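Local coordinates for RING finger protein unkempt homolog (Mus musculus, PDB 5ELH), which binds RNA sequence-specifically through clustered CCCH zinc fingers and represses translation, shaping the early morphology of cortical neurons in the embryo, at residues Pro2-Tyr7 and Arg94-Gly99. Numbering follows the deposited sequence.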
ATOM      1  N   PRO A   2     -12.651  -3.101   1.217  1.00 59.52           N
ATOM      2  CA  PRO A   2     -11.747  -4.163   0.757  1.00 59.73           C
ATOM      3  C   PRO A   2     -10.778  -3.637  -0.304  1.00 54.84           C
ATOM      4  O   PRO A   2      -9.665  -3.227   0.033  1.00 51.75           O
ATOM      5  CB  PRO A   2     -12.708  -5.210   0.178  1.00 60.79           C
ATOM      6  CG  PRO A   2     -13.904  -4.417  -0.276  1.00 58.80           C
ATOM      7  CD  PRO A   2     -14.010  -3.235   0.657  1.00 57.70           C
ATOM      8  N   GLN A   3     -11.202  -3.651  -1.565  1.00 48.35           N
ATOM      9  CA  GLN A   3     -10.486  -2.964  -2.629  1.00 42.90           C
ATOM     10  C   GLN A   3     -10.653  -1.459  -2.452  1.00 35.18           C
ATOM     11  O   GLN A   3      -9.942  -0.671  -3.078  1.00 34.02           O
ATOM     12  CB  GLN A   3     -11.015  -3.399  -4.002  1.00 48.59           C
ATOM     13  CG  GLN A   3     -10.318  -4.618  -4.598  1.00 59.02           C
ATOM     14  CD  GLN A   3      -9.200  -4.244  -5.564  1.00 66.77           C
ATOM     15  OE1 GLN A   3      -8.035  -4.144  -5.175  1.00 69.87           O
ATOM     16  NE2 GLN A   3      -9.553  -4.042  -6.832  1.00 68.29           N
ATOM     17  N   HIS A   4     -11.592  -1.062  -1.592  1.00 31.36           N
ATOM     18  CA  HIS A   4     -11.828   0.352  -1.303  1.00 25.20           C
ATOM     19  C   HIS A   4     -10.596   1.005  -0.681  1.00 27.43           C
ATOM     20  O   HIS A   4     -10.213   2.122  -1.058  1.00 26.75           O
ATOM     21  CB  HIS A   4     -13.017   0.524  -0.356  1.00 22.22           C
ATOM     22  CG  HIS A   4     -14.341   0.217  -0.982  1.00 27.30           C
ATOM     23  ND1 HIS A   4     -15.521   0.241  -0.271  1.00 29.64           N
ATOM     24  CD2 HIS A   4     -14.672  -0.119  -2.251  1.00 27.46           C
ATOM     25  CE1 HIS A   4     -16.522  -0.075  -1.074  1.00 27.84           C
ATOM     26  NE2 HIS A   4     -16.033  -0.292  -2.283  1.00 28.18           N
ATOM     27  N   TYR A   5      -9.980   0.316   0.275  1.00 28.93           N
ATOM     28  CA  TYR A   5      -8.842   0.887   0.993  1.00 32.86           C
ATOM     29  C   TYR A   5      -7.650   1.114   0.065  1.00 28.97           C
ATOM     30  O   TYR A   5      -6.949   2.122   0.175  1.00 29.38           O
ATOM     31  CB  TYR A   5      -8.439  -0.005   2.172  1.00 42.14           C
ATOM     32  CG  TYR A   5      -7.225   0.499   2.928  1.00 51.77           C
ATOM     33  CD1 TYR A   5      -7.272   1.696   3.639  1.00 57.14           C
ATOM     34  CD2 TYR A   5      -6.035  -0.220   2.931  1.00 52.04           C
ATOM     35  CE1 TYR A   5      -6.164   2.162   4.331  1.00 57.08           C
ATOM     36  CE2 TYR A   5      -4.924   0.239   3.620  1.00 52.85           C
ATOM     37  CZ  TYR A   5      -4.993   1.429   4.318  1.00 55.84           C
ATOM     38  OH  TYR A   5      -3.891   1.893   5.007  1.00 58.55           O
ATOM     39  N   THR A   6      -7.425   0.186  -0.856  1.00 21.92           N
ATOM     40  CA  THR A   6      -6.313   0.312  -1.794  1.00 28.87           C
ATOM     41  C   THR A   6      -6.512   1.514  -2.729  1.00 27.93           C
ATOM     42  O   THR A   6      -5.565   2.256  -2.995  1.00 28.01           O
ATOM     43  CB  THR A   6      -6.128  -0.969  -2.621  1.00 38.53           C
ATOM     44  OG1 THR A   6      -7.221  -1.112  -3.535  1.00 49.72           O
ATOM     45  CG2 THR A   6      -6.060  -2.189  -1.706  1.00 37.01           C
ATOM     46  N   TYR A   7      -7.739   1.720  -3.205  1.00 22.45           N
ATOM     47  CA  TYR A   7      -8.045   2.900  -4.016  1.00 18.91           C
ATOM     48  C   TYR A   7      -7.891   4.193  -3.224  1.00 18.79           C
ATOM     49  O   TYR A   7      -7.249   5.145  -3.683  1.00 20.65           O
ATOM     50  CB  TYR A   7      -9.445   2.801  -4.623  1.00 22.05           C
ATOM     51  CG  TYR A   7      -9.446   2.077  -5.946  1.00 25.60           C
ATOM     52  CD1 TYR A   7      -9.512   0.697  -6.000  1.00 28.54           C
ATOM     53  CD2 TYR A   7      -9.333   2.776  -7.145  1.00 21.98           C
ATOM     54  CE1 TYR A   7      -9.492   0.030  -7.208  1.00 33.75           C
ATOM     55  CE2 TYR A   7      -9.309   2.109  -8.365  1.00 23.19           C
ATOM     56  CZ  TYR A   7      -9.387   0.742  -8.386  1.00 29.60           C
ATOM     57  OH  TYR A   7      -9.367   0.076  -9.596  1.00 26.61           O
ATOM     58  N   ARG A  94     -14.562  11.319   1.849  1.00 14.20           N
ATOM     59  CA  ARG A  94     -15.907  11.853   1.954  1.00 16.82           C
ATOM     60  C   ARG A  94     -16.866  11.286   0.918  1.00 19.66           C
ATOM     61  O   ARG A  94     -18.053  11.119   1.195  1.00 16.84           O
ATOM     62  CB  ARG A  94     -15.857  13.374   1.799  1.00 18.82           C
ATOM     63  CG  ARG A  94     -17.214  14.056   1.684  1.00 16.40           C
ATOM     64  CD  ARG A  94     -18.055  13.836   2.928  1.00 17.70           C
ATOM     65  NE  ARG A  94     -19.329  14.540   2.842  1.00 25.78           N
ATOM     66  CZ  ARG A  94     -20.434  14.040   2.302  1.00 25.79           C
ATOM     67  NH1 ARG A  94     -20.442  12.814   1.782  1.00 21.98           N
ATOM     68  NH2 ARG A  94     -21.539  14.775   2.284  1.00 26.44           N
ATOM     69  N   TYR A  95     -16.354  11.010  -0.274  1.00 13.98           N
ATOM     70  CA  TYR A  95     -17.209  10.732  -1.427  1.00 14.74           C
ATOM     71  C   TYR A  95     -17.013   9.391  -2.135  1.00 15.87           C
ATOM     72  O   TYR A  95     -17.959   8.880  -2.742  1.00 19.58           O
ATOM     73  CB  TYR A  95     -17.066  11.854  -2.446  1.00 14.62           C
ATOM     74  CG  TYR A  95     -17.714  13.140  -2.019  1.00 17.61           C
ATOM     75  CD1 TYR A  95     -19.067  13.181  -1.712  1.00 17.34           C
ATOM     76  CD2 TYR A  95     -16.982  14.320  -1.934  1.00 20.30           C
ATOM     77  CE1 TYR A  95     -19.678  14.343  -1.336  1.00 17.22           C
ATOM     78  CE2 TYR A  95     -17.588  15.505  -1.547  1.00 19.72           C
ATOM     79  CZ  TYR A  95     -18.936  15.505  -1.242  1.00 17.91           C
ATOM     80  OH  TYR A  95     -19.569  16.659  -0.871  1.00 21.47           O
ATOM     81  N   TYR A  96     -15.822   8.811  -2.070  1.00 16.45           N
ATOM     82  CA  TYR A  96     -15.549   7.579  -2.816  1.00 16.56           C
ATOM     83  C   TYR A  96     -16.573   6.477  -2.520  1.00 19.13           C
ATOM     84  O   TYR A  96     -16.802   6.115  -1.368  1.00 16.64           O
ATOM     85  CB  TYR A  96     -14.133   7.084  -2.518  1.00 19.82           C
ATOM     86  CG  TYR A  96     -13.738   5.819  -3.236  1.00 16.08           C
ATOM     87  CD1 TYR A  96     -13.602   5.786  -4.619  1.00 16.64           C
ATOM     88  CD2 TYR A  96     -13.476   4.661  -2.527  1.00 17.53           C
ATOM     89  CE1 TYR A  96     -13.234   4.625  -5.274  1.00 22.73           C
ATOM     90  CE2 TYR A  96     -13.107   3.495  -3.173  1.00 23.44           C
ATOM     91  CZ  TYR A  96     -12.982   3.485  -4.542  1.00 24.30           C
ATOM     92  OH  TYR A  96     -12.613   2.325  -5.165  1.00 23.70           O
ATOM     93  N   LYS A  97     -17.191   5.976  -3.588  1.00 17.65           N
ATOM     94  CA  LYS A  97     -18.189   4.893  -3.528  1.00 19.98           C
ATOM     95  C   LYS A  97     -19.332   5.129  -2.541  1.00 23.80           C
ATOM     96  O   LYS A  97     -19.866   4.168  -1.980  1.00 19.98           O
ATOM     97  CB  LYS A  97     -17.518   3.556  -3.189  1.00 19.35           C
ATOM     98  CG  LYS A  97     -16.391   3.153  -4.130  1.00 21.07           C
ATOM     99  CD  LYS A  97     -16.886   2.319  -5.259  1.00 24.21           C
ATOM    100  CE  LYS A  97     -15.761   1.974  -6.201  1.00 27.52           C
ATOM    101  NZ  LYS A  97     -16.288   1.246  -7.372  1.00 26.64           N
ATOM    102  N   THR A  98     -19.727   6.386  -2.351  1.00 20.60           N
ATOM    103  CA  THR A  98     -20.822   6.714  -1.430  1.00 24.01           C
ATOM    104  C   THR A  98     -22.176   6.822  -2.121  1.00 26.74           C
ATOM    105  O   THR A  98     -23.207   6.903  -1.454  1.00 21.34           O
ATOM    106  CB  THR A  98     -20.553   8.037  -0.685  1.00 20.37           C
ATOM    107  OG1 THR A  98     -20.425   9.104  -1.627  1.00 17.47           O
ATOM    108  CG2 THR A  98     -19.287   7.927   0.126  1.00 16.84           C
ATOM    109  N   GLY A  99     -22.168   6.833  -3.452  1.00 20.58           N
ATOM    110  CA  GLY A  99     -23.390   6.899  -4.230  1.00 21.98           C
ATOM    111  C   GLY A  99     -23.356   5.891  -5.374  1.00 23.12           C
ATOM    112  O   GLY A  99     -22.293   5.356  -5.699  1.00 22.69           O
TER
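Tyr96 pushes its ring between His4 and Tyr7, one turn apart on helix 3-10, so that the N-terminal helix packs against the type II beta turn Tyr95-Thr98 of a CCCH zinc finger, the one whose zinc is held by Cys101, Cys111, Cys118 and His122. With the His4 ring it makes an offset edge-to-face pair: the tyrosine edge is turned to the imidazole face, the planes stand at 83°, and Tyr96 CE2 lies 4.0 Å from His4 CD2. The phenol end runs on to the root of Tyr7, where Tyr96 OH closes to 3.2 Å on Tyr7 CB and CZ packs against the same carbon at 3.6 Å. With CG anti to the backbone N (chi1 -180°), the side chain of Tyr96 extends toward the helix. Cut back to an alanine, this position would probably leave a gap beside Tyr7 CB and the His4 ring without its aromatic partner. Lys97 fills in from the turn: its CG lies over the centre of the Tyr96 ring, 3.3 Å above the plane. The same carbon, Lys97 CG, is 3.9 Å from His4 NE2. The bend at chi2 (-91°) helps carry the rest of its chain past the imidazole, and its ammonium finds Asp126 and the carbonyls of Cys118 and Phe120. His4 NE2 hydrogen-bonds to Asp126 as well, so one carboxylate serves helix and finger together and would probably offset the charge of Lys97. Farther along, Tyr7 OH is hydrogen-bonded to His117, and the Tyr7 ring meets Phe33 edge-to-face. Inside the turn, Tyr95 O receives both Thr98 N and Thr98 OG1 from the same face of its carbonyl plane, the hydroxyl at 2.7 Å.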